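Local coordinates for protein endonuclease 8-like 3 (Homo sapiens, PDB 7JL5) that is an endonuclease VIII-like protein whose fragment here folds into two GRF zinc fingers, each holding a zinc ion, at residues V22-Y34 with C44-F56. Sequence-based numbering, arbitrary orientation.
With ZN (zinc ion), chain C.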
ATOM      1  N   VAL A  22       5.851  -5.540   2.158  1.00 77.52           N
ATOM      2  CA  VAL A  22       6.570  -6.609   2.840  1.00 89.77           C
ATOM      3  C   VAL A  22       7.156  -7.564   1.807  1.00 98.57           C
ATOM      4  O   VAL A  22       6.470  -8.469   1.316  1.00 86.10           O
ATOM      5  CB  VAL A  22       5.661  -7.362   3.827  1.00 95.20           C
ATOM      6  CG1 VAL A  22       6.278  -8.705   4.191  1.00 95.10           C
ATOM      7  CG2 VAL A  22       5.430  -6.522   5.072  1.00100.49           C
ATOM      8  N   GLY A  23       8.429  -7.371   1.474  1.00112.40           N
ATOM      9  CA  GLY A  23       9.123  -8.280   0.585  1.00117.87           C
ATOM     10  C   GLY A  23       9.764  -9.431   1.331  1.00120.14           C
ATOM     11  O   GLY A  23      10.969  -9.417   1.599  1.00122.20           O
ATOM     12  N   LYS A  24       8.962 -10.434   1.675  1.00118.50           N
ATOM     13  CA  LYS A  24       9.431 -11.577   2.446  1.00114.04           C
ATOM     14  C   LYS A  24       8.452 -12.727   2.238  1.00129.42           C
ATOM     15  O   LYS A  24       7.509 -12.630   1.448  1.00139.99           O
ATOM     16  CB  LYS A  24       9.576 -11.220   3.928  1.00111.08           C
ATOM     17  N   ASP A  25       8.683 -13.820   2.955  1.00115.84           N
ATOM     18  CA  ASP A  25       7.845 -15.006   2.861  1.00103.19           C
ATOM     19  C   ASP A  25       6.897 -15.075   4.052  1.00108.41           C
ATOM     20  O   ASP A  25       7.255 -14.686   5.167  1.00103.05           O
ATOM     21  CB  ASP A  25       8.698 -16.275   2.796  1.00105.45           C
ATOM     22  N   GLY A  26       5.690 -15.570   3.808  1.00111.04           N
ATOM     23  CA  GLY A  26       4.687 -15.728   4.836  1.00108.02           C
ATOM     24  C   GLY A  26       3.310 -15.433   4.288  1.00 98.71           C
ATOM     25  O   GLY A  26       3.126 -15.202   3.094  1.00102.66           O
ATOM     26  N   GLU A  27       2.325 -15.442   5.187  1.00 79.59           N
ATOM     27  CA  GLU A  27       0.943 -15.146   4.834  1.00 74.96           C
ATOM     28  C   GLU A  27       0.670 -13.652   4.700  1.00 70.62           C
ATOM     29  O   GLU A  27      -0.489 -13.236   4.813  1.00 69.66           O
ATOM     30  CB  GLU A  27      -0.011 -15.749   5.870  1.00 75.53           C
ATOM     31  CG  GLU A  27      -0.376 -17.205   5.620  1.00 81.20           C
ATOM     32  CD  GLU A  27       0.756 -18.162   5.937  1.00 90.16           C
ATOM     33  OE1 GLU A  27       1.738 -17.736   6.583  1.00 92.69           O
ATOM     34  OE2 GLU A  27       0.661 -19.344   5.542  1.00 93.08           O
ATOM     35  N   ASN A  28       1.708 -12.838   4.471  1.00 66.44           N
ATOM     36  CA  ASN A  28       1.485 -11.411   4.247  1.00 61.08           C
ATOM     37  C   ASN A  28       2.484 -10.814   3.259  1.00 55.21           C
ATOM     38  O   ASN A  28       2.732  -9.602   3.311  1.00 52.13           O
ATOM     39  CB  ASN A  28       1.546 -10.642   5.579  1.00 64.02           C
ATOM     40  CG  ASN A  28       2.869 -10.816   6.298  1.00 61.21           C
ATOM     41  OD1 ASN A  28       3.697 -11.642   5.914  1.00 64.26           O
ATOM     42  ND2 ASN A  28       3.071 -10.042   7.357  1.00 53.40           N
ATOM     43  N   LYS A  29       3.061 -11.614   2.365  1.00 52.67           N
ATOM     44  CA  LYS A  29       3.958 -11.094   1.341  1.00 54.26           C
ATOM     45  C   LYS A  29       3.166 -10.237   0.361  1.00 58.54           C
ATOM     46  O   LYS A  29       2.211 -10.715  -0.261  1.00 63.87           O
ATOM     47  CB  LYS A  29       4.653 -12.239   0.611  1.00 54.92           C
ATOM     48  N   GLY A  30       3.561  -8.975   0.221  1.00 52.38           N
ATOM     49  CA  GLY A  30       2.864  -8.026  -0.610  1.00 45.80           C
ATOM     50  C   GLY A  30       2.022  -7.024   0.152  1.00 43.36           C
ATOM     51  O   GLY A  30       1.628  -6.002  -0.425  1.00 41.96           O
ATOM     52  N   ARG A  31       1.739  -7.282   1.427  1.00 41.50           N
ATOM     53  CA  ARG A  31       0.907  -6.372   2.203  1.00 35.39           C
ATOM     54  C   ARG A  31       1.638  -5.052   2.411  1.00 38.17           C
ATOM     55  O   ARG A  31       2.814  -5.031   2.788  1.00 35.52           O
ATOM     56  CB  ARG A  31       0.538  -6.992   3.548  1.00 27.61           C
ATOM     57  CG  ARG A  31      -0.531  -6.206   4.295  1.00 25.76           C
ATOM     58  CD  ARG A  31      -0.942  -6.888   5.591  1.00 26.24           C
ATOM     59  NE  ARG A  31      -1.979  -6.135   6.293  1.00 28.08           N
ATOM     60  CZ  ARG A  31      -2.369  -6.379   7.541  1.00 29.27           C
ATOM     61  NH1 ARG A  31      -1.805  -7.358   8.233  1.00 27.35           N
ATOM     62  NH2 ARG A  31      -3.318  -5.639   8.097  1.00 28.31           N
ATOM     63  N   GLN A  32       0.936  -3.951   2.171  1.00 41.99           N
ATOM     64  CA  GLN A  32       1.530  -2.624   2.216  1.00 44.74           C
ATOM     65  C   GLN A  32       1.413  -2.032   3.614  1.00 46.34           C
ATOM     66  O   GLN A  32       0.453  -2.291   4.345  1.00 48.13           O
ATOM     67  CB  GLN A  32       0.846  -1.707   1.200  1.00 46.92           C
ATOM     68  CG  GLN A  32       0.648  -2.345  -0.166  1.00 48.07           C
ATOM     69  CD  GLN A  32      -0.251  -1.523  -1.070  1.00 50.42           C
ATOM     70  OE1 GLN A  32      -1.426  -1.310  -0.771  1.00 50.55           O
ATOM     71  NE2 GLN A  32       0.300  -1.055  -2.182  1.00 56.98           N
ATOM     72  N   PHE A  33       2.407  -1.225   3.979  1.00 41.96           N
ATOM     73  CA  PHE A  33       2.438  -0.608   5.296  1.00 38.48           C
ATOM     74  C   PHE A  33       3.151   0.733   5.224  1.00 41.90           C
ATOM     75  O   PHE A  33       4.123   0.892   4.481  1.00 41.33           O
ATOM     76  CB  PHE A  33       3.132  -1.518   6.318  1.00 38.13           C
ATOM     77  CG  PHE A  33       4.580  -1.778   6.013  1.00 40.06           C
ATOM     78  CD1 PHE A  33       4.946  -2.797   5.150  1.00 39.21           C
ATOM     79  CD2 PHE A  33       5.573  -1.002   6.587  1.00 44.68           C
ATOM     80  CE1 PHE A  33       6.276  -3.037   4.865  1.00 42.01           C
ATOM     81  CE2 PHE A  33       6.906  -1.238   6.305  1.00 45.00           C
ATOM     82  CZ  PHE A  33       7.258  -2.256   5.444  1.00 44.25           C
ATOM     83  N   TYR A  34       2.656   1.692   6.000  1.00 42.37           N
ATOM     84  CA  TYR A  34       3.314   2.979   6.143  1.00 47.52           C
ATOM     85  C   TYR A  34       4.486   2.868   7.106  1.00 43.79           C
ATOM     86  O   TYR A  34       4.375   2.266   8.184  1.00 37.95           O
ATOM     87  CB  TYR A  34       2.331   4.033   6.649  1.00 52.70           C
ATOM     88  CG  TYR A  34       1.207   4.322   5.690  1.00 55.91           C
ATOM     89  CD1 TYR A  34       1.466   4.802   4.414  1.00 56.48           C
ATOM     90  CD2 TYR A  34      -0.116   4.123   6.060  1.00 58.18           C
ATOM     91  CE1 TYR A  34       0.442   5.071   3.531  1.00 60.34           C
ATOM     92  CE2 TYR A  34      -1.149   4.391   5.184  1.00 63.44           C
ATOM     93  CZ  TYR A  34      -0.864   4.865   3.920  1.00 65.94           C
ATOM     94  OH  TYR A  34      -1.887   5.133   3.040  1.00 69.84           O
ATOM     95  N   CYS A  44      12.954   5.978  12.243  1.00 64.86           N
ATOM     96  CA  CYS A  44      12.300   5.451  13.427  1.00 56.52           C
ATOM     97  C   CYS A  44      11.657   4.106  13.105  1.00 55.33           C
ATOM     98  O   CYS A  44      11.550   3.696  11.945  1.00 57.16           O
ATOM     99  CB  CYS A  44      11.264   6.439  13.959  1.00 45.74           C
ATOM    100  SG  CYS A  44       9.926   6.823  12.809  1.00 35.68           S
ATOM    101  N   GLY A  45      11.226   3.409  14.149  1.00 51.48           N
ATOM    102  CA  GLY A  45      10.650   2.093  13.971  1.00 47.42           C
ATOM    103  C   GLY A  45       9.169   2.121  13.656  1.00 43.54           C
ATOM    104  O   GLY A  45       8.464   1.136  13.898  1.00 42.03           O
ATOM    105  N   PHE A  46       8.686   3.237  13.114  1.00 42.58           N
ATOM    106  CA  PHE A  46       7.266   3.364  12.822  1.00 35.14           C
ATOM    107  C   PHE A  46       6.822   2.257  11.874  1.00 31.67           C
ATOM    108  O   PHE A  46       7.565   1.824  10.992  1.00 37.09           O
ATOM    109  CB  PHE A  46       6.962   4.729  12.206  1.00 35.29           C
ATOM    110  CG  PHE A  46       5.497   5.066  12.179  1.00 38.01           C
ATOM    111  CD1 PHE A  46       4.878   5.592  13.300  1.00 39.74           C
ATOM    112  CD2 PHE A  46       4.741   4.856  11.038  1.00 37.62           C
ATOM    113  CE1 PHE A  46       3.531   5.904  13.284  1.00 37.10           C
ATOM    114  CE2 PHE A  46       3.392   5.165  11.018  1.00 36.11           C
ATOM    115  CZ  PHE A  46       2.787   5.691  12.142  1.00 36.73           C
ATOM    116  N   PHE A  47       5.590   1.794  12.069  1.00 28.11           N
ATOM    117  CA  PHE A  47       5.035   0.724  11.243  1.00 35.47           C
ATOM    118  C   PHE A  47       3.530   0.720  11.433  1.00 36.99           C
ATOM    119  O   PHE A  47       3.054   0.492  12.551  1.00 34.03           O
ATOM    120  CB  PHE A  47       5.636  -0.630  11.629  1.00 35.57           C
ATOM    121  CG  PHE A  47       5.189  -1.763  10.752  1.00 37.55           C
ATOM    122  CD1 PHE A  47       3.943  -2.340  10.922  1.00 40.71           C
ATOM    123  CD2 PHE A  47       6.018  -2.257   9.759  1.00 35.90           C
ATOM    124  CE1 PHE A  47       3.529  -3.380  10.116  1.00 42.53           C
ATOM    125  CE2 PHE A  47       5.609  -3.300   8.952  1.00 38.68           C
ATOM    126  CZ  PHE A  47       4.363  -3.862   9.131  1.00 40.56           C
ATOM    127  N   GLU A  48       2.779   0.967  10.360  1.00 39.83           N
ATOM    128  CA  GLU A  48       1.320   0.953  10.448  1.00 42.85           C
ATOM    129  C   GLU A  48       0.743   0.315   9.194  1.00 35.35           C
ATOM    130  O   GLU A  48       0.947   0.824   8.091  1.00 32.76           O
ATOM    131  CB  GLU A  48       0.765   2.369  10.626  1.00 56.60           C
ATOM    132  CG  GLU A  48      -0.535   2.430  11.411  1.00 69.37           C
ATOM    133  CD  GLU A  48      -0.331   2.180  12.895  1.00 79.17           C
ATOM    134  OE1 GLU A  48       0.816   2.316  13.372  1.00 84.48           O
ATOM    135  OE2 GLU A  48      -1.318   1.847  13.585  1.00 84.39           O
ATOM    136  N   TRP A  49       0.012  -0.784   9.359  1.00 29.89           N
ATOM    137  CA  TRP A  49      -0.603  -1.437   8.210  1.00 29.35           C
ATOM    138  C   TRP A  49      -1.496  -0.454   7.465  1.00 32.69           C
ATOM    139  O   TRP A  49      -2.336   0.224   8.065  1.00 31.87           O
ATOM    140  CB  TRP A  49      -1.401  -2.657   8.657  1.00 28.60           C
ATOM    141  CG  TRP A  49      -0.529  -3.764   9.155  1.00 22.75           C
ATOM    142  CD1 TRP A  49      -0.505  -4.283  10.414  1.00 22.76           C
ATOM    143  CD2 TRP A  49       0.459  -4.480   8.404  1.00 23.10           C
ATOM    144  NE1 TRP A  49       0.432  -5.285  10.494  1.00 27.13           N
ATOM    145  CE2 TRP A  49       1.039  -5.425   9.273  1.00 25.11           C
ATOM    146  CE3 TRP A  49       0.909  -4.415   7.082  1.00 29.38           C
ATOM    147  CZ2 TRP A  49       2.044  -6.297   8.864  1.00 23.80           C
ATOM    148  CZ3 TRP A  49       1.907  -5.283   6.678  1.00 30.75           C
ATOM    149  CH2 TRP A  49       2.461  -6.213   7.564  1.00 31.45           C
ATOM    150  N   ALA A  50      -1.309  -0.380   6.146  1.00 31.94           N
ATOM    151  CA  ALA A  50      -1.999   0.627   5.351  1.00 31.85           C
ATOM    152  C   ALA A  50      -3.403   0.197   4.950  1.00 31.48           C
ATOM    153  O   ALA A  50      -4.277   1.053   4.775  1.00 31.46           O
ATOM    154  CB  ALA A  50      -1.186   0.947   4.093  1.00 35.37           C
ATOM    155  N   ASP A  51      -3.645  -1.103   4.806  1.00 32.66           N
ATOM    156  CA  ASP A  51      -4.866  -1.600   4.186  1.00 34.67           C
ATOM    157  C   ASP A  51      -6.029  -1.750   5.161  1.00 36.09           C
ATOM    158  O   ASP A  51      -7.085  -2.254   4.767  1.00 34.76           O
ATOM    159  CB  ASP A  51      -4.600  -2.944   3.503  1.00 35.14           C
ATOM    160  CG  ASP A  51      -4.185  -4.031   4.482  1.00 34.33           C
ATOM    161  OD1 ASP A  51      -4.155  -3.771   5.703  1.00 35.71           O
ATOM    162  OD2 ASP A  51      -3.885  -5.154   4.024  1.00 34.55           O
ATOM    163  N   LEU A  52      -5.868  -1.324   6.415  1.00 39.87           N
ATOM    164  CA  LEU A  52      -6.941  -1.490   7.390  1.00 40.54           C
ATOM    165  C   LEU A  52      -8.221  -0.774   6.982  1.00 38.87           C
ATOM    166  O   LEU A  52      -9.292  -1.100   7.506  1.00 32.83           O
ATOM    167  CB  LEU A  52      -6.476  -0.992   8.759  1.00 43.65           C
ATOM    168  CG  LEU A  52      -5.587  -1.968   9.532  1.00 46.59           C
ATOM    169  CD1 LEU A  52      -4.789  -1.236  10.598  1.00 47.99           C
ATOM    170  CD2 LEU A  52      -6.427  -3.077  10.156  1.00 46.61           C
ATOM    171  N   SER A  53      -8.143   0.187   6.059  1.00 45.65           N
ATOM    172  CA  SER A  53      -9.323   0.896   5.575  1.00 50.93           C
ATOM    173  C   SER A  53      -9.489   0.798   4.062  1.00 36.82           C
ATOM    174  O   SER A  53     -10.312   1.526   3.493  1.00 36.90           O
ATOM    175  CB  SER A  53      -9.269   2.367   5.997  1.00 61.75           C
ATOM    176  OG  SER A  53     -10.377   3.088   5.481  1.00 66.08           O
ATOM    177  N   PHE A  54      -8.735  -0.076   3.397  1.00 26.57           N
ATOM    178  CA  PHE A  54      -8.880  -0.249   1.963  1.00 25.78           C
ATOM    179  C   PHE A  54     -10.177  -0.993   1.646  1.00 23.49           C
ATOM    180  O   PHE A  54     -10.711  -1.719   2.487  1.00 22.15           O
ATOM    181  CB  PHE A  54      -7.697  -1.025   1.391  1.00 27.55           C
ATOM    182  CG  PHE A  54      -6.419  -0.233   1.306  1.00 29.90           C
ATOM    183  CD1 PHE A  54      -6.353   1.083   1.742  1.00 32.44           C
ATOM    184  CD2 PHE A  54      -5.276  -0.814   0.780  1.00 28.82           C
ATOM    185  CE1 PHE A  54      -5.172   1.799   1.656  1.00 33.11           C
ATOM    186  CE2 PHE A  54      -4.096  -0.105   0.693  1.00 34.40           C
ATOM    187  CZ  PHE A  54      -4.043   1.204   1.131  1.00 35.54           C
ATOM    188  N   PRO A  55     -10.704  -0.826   0.436  1.00 26.14           N
ATOM    189  CA  PRO A  55     -11.880  -1.606   0.030  1.00 26.14           C
ATOM    190  C   PRO A  55     -11.553  -3.089  -0.074  1.00 25.26           C
ATOM    191  O   PRO A  55     -10.396  -3.515  -0.035  1.00 24.57           O
ATOM    192  CB  PRO A  55     -12.258  -1.017  -1.334  1.00 23.74           C
ATOM    193  CG  PRO A  55     -11.023  -0.313  -1.811  1.00 27.64           C
ATOM    194  CD  PRO A  55     -10.328   0.178  -0.576  1.00 28.45           C
ATOM    195  N   PHE A  56     -12.610  -3.884  -0.208  1.00 26.58           N
ATOM    196  CA  PHE A  56     -12.497  -5.320  -0.416  1.00 26.83           C
ATOM    197  C   PHE A  56     -12.742  -5.630  -1.887  1.00 27.67           C
ATOM    198  O   PHE A  56     -13.702  -5.125  -2.480  1.00 24.88           O
ATOM    199  CB  PHE A  56     -13.498  -6.083   0.453  1.00 25.18           C
ATOM    200  CG  PHE A  56     -13.257  -5.937   1.927  1.00 31.85           C
ATOM    201  CD1 PHE A  56     -12.413  -6.810   2.595  1.00 32.00           C
ATOM    202  CD2 PHE A  56     -13.878  -4.931   2.648  1.00 30.21           C
ATOM    203  CE1 PHE A  56     -12.190  -6.678   3.951  1.00 30.47           C
ATOM    204  CE2 PHE A  56     -13.659  -4.796   4.005  1.00 29.31           C
ATOM    205  CZ  PHE A  56     -12.815  -5.672   4.657  1.00 29.80           C
TER
HETATM  206 ZN    ZN C 701      10.122   8.779  11.654  1.00 39.56          ZN
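R31 lies flat on the indole of W49, the guanidinium and ring planes only 5° apart. Its CZ sits 3.7 Å from the centroid of the W49 five-membered ring, a cation-pi contact over the face. Its CD makes a CH-pi contact with the six-membered ring. The R31 side chain is extended from CG to NE, with CG anti to the backbone N (chi1 -169°), and this stretches it across the indole. V22 CG2 meets the ring edge, 3.9 Å from W49 CH2.

R31 also grips the D51 carboxylate side-on, through NE and NH2, in a salt bridge. R31 NH2 donates to the syn lone pair of D51 OD1 at 3.1 Å, in the guanidinium plane. R31 NE reaches D51 OD2, also at 3.1 Å, but tilted from both planes. The charge pair would probably limit rotation of the guanidinium over the indole.

Backbone bonds join strands 32-34 and 47-49 in antiparallel register. Y34 and E48 form the hydrogen-bonded pair, with Y34 N to E48 O at 2.8 Å and E48 N to Y34 O at 3.0 Å. F33 and W49 form the non-hydrogen-bonded pair. A50 N also donates to Q32 O. These strands belong to the three-stranded antiparallel sheet of the first GRF zinc finger, with 18-21 beyond 32-35. C44, in the same segment as W49, binds the zinc ion with C10, H13 and C36.

The F33 and F47 rings make an offset stack, centroids 4.4 Å apart and planes at 21°. F47 also lies over the W49 face opposite R31. On the face of Y34 and E48, the Y34 ring lies against A50 CB, 3.6 Å from Y34 CE2. Q32 OE1 meets the edge of the F54 ring, while Q32 NE2 hydrogen-bonds to M65 O in the second finger.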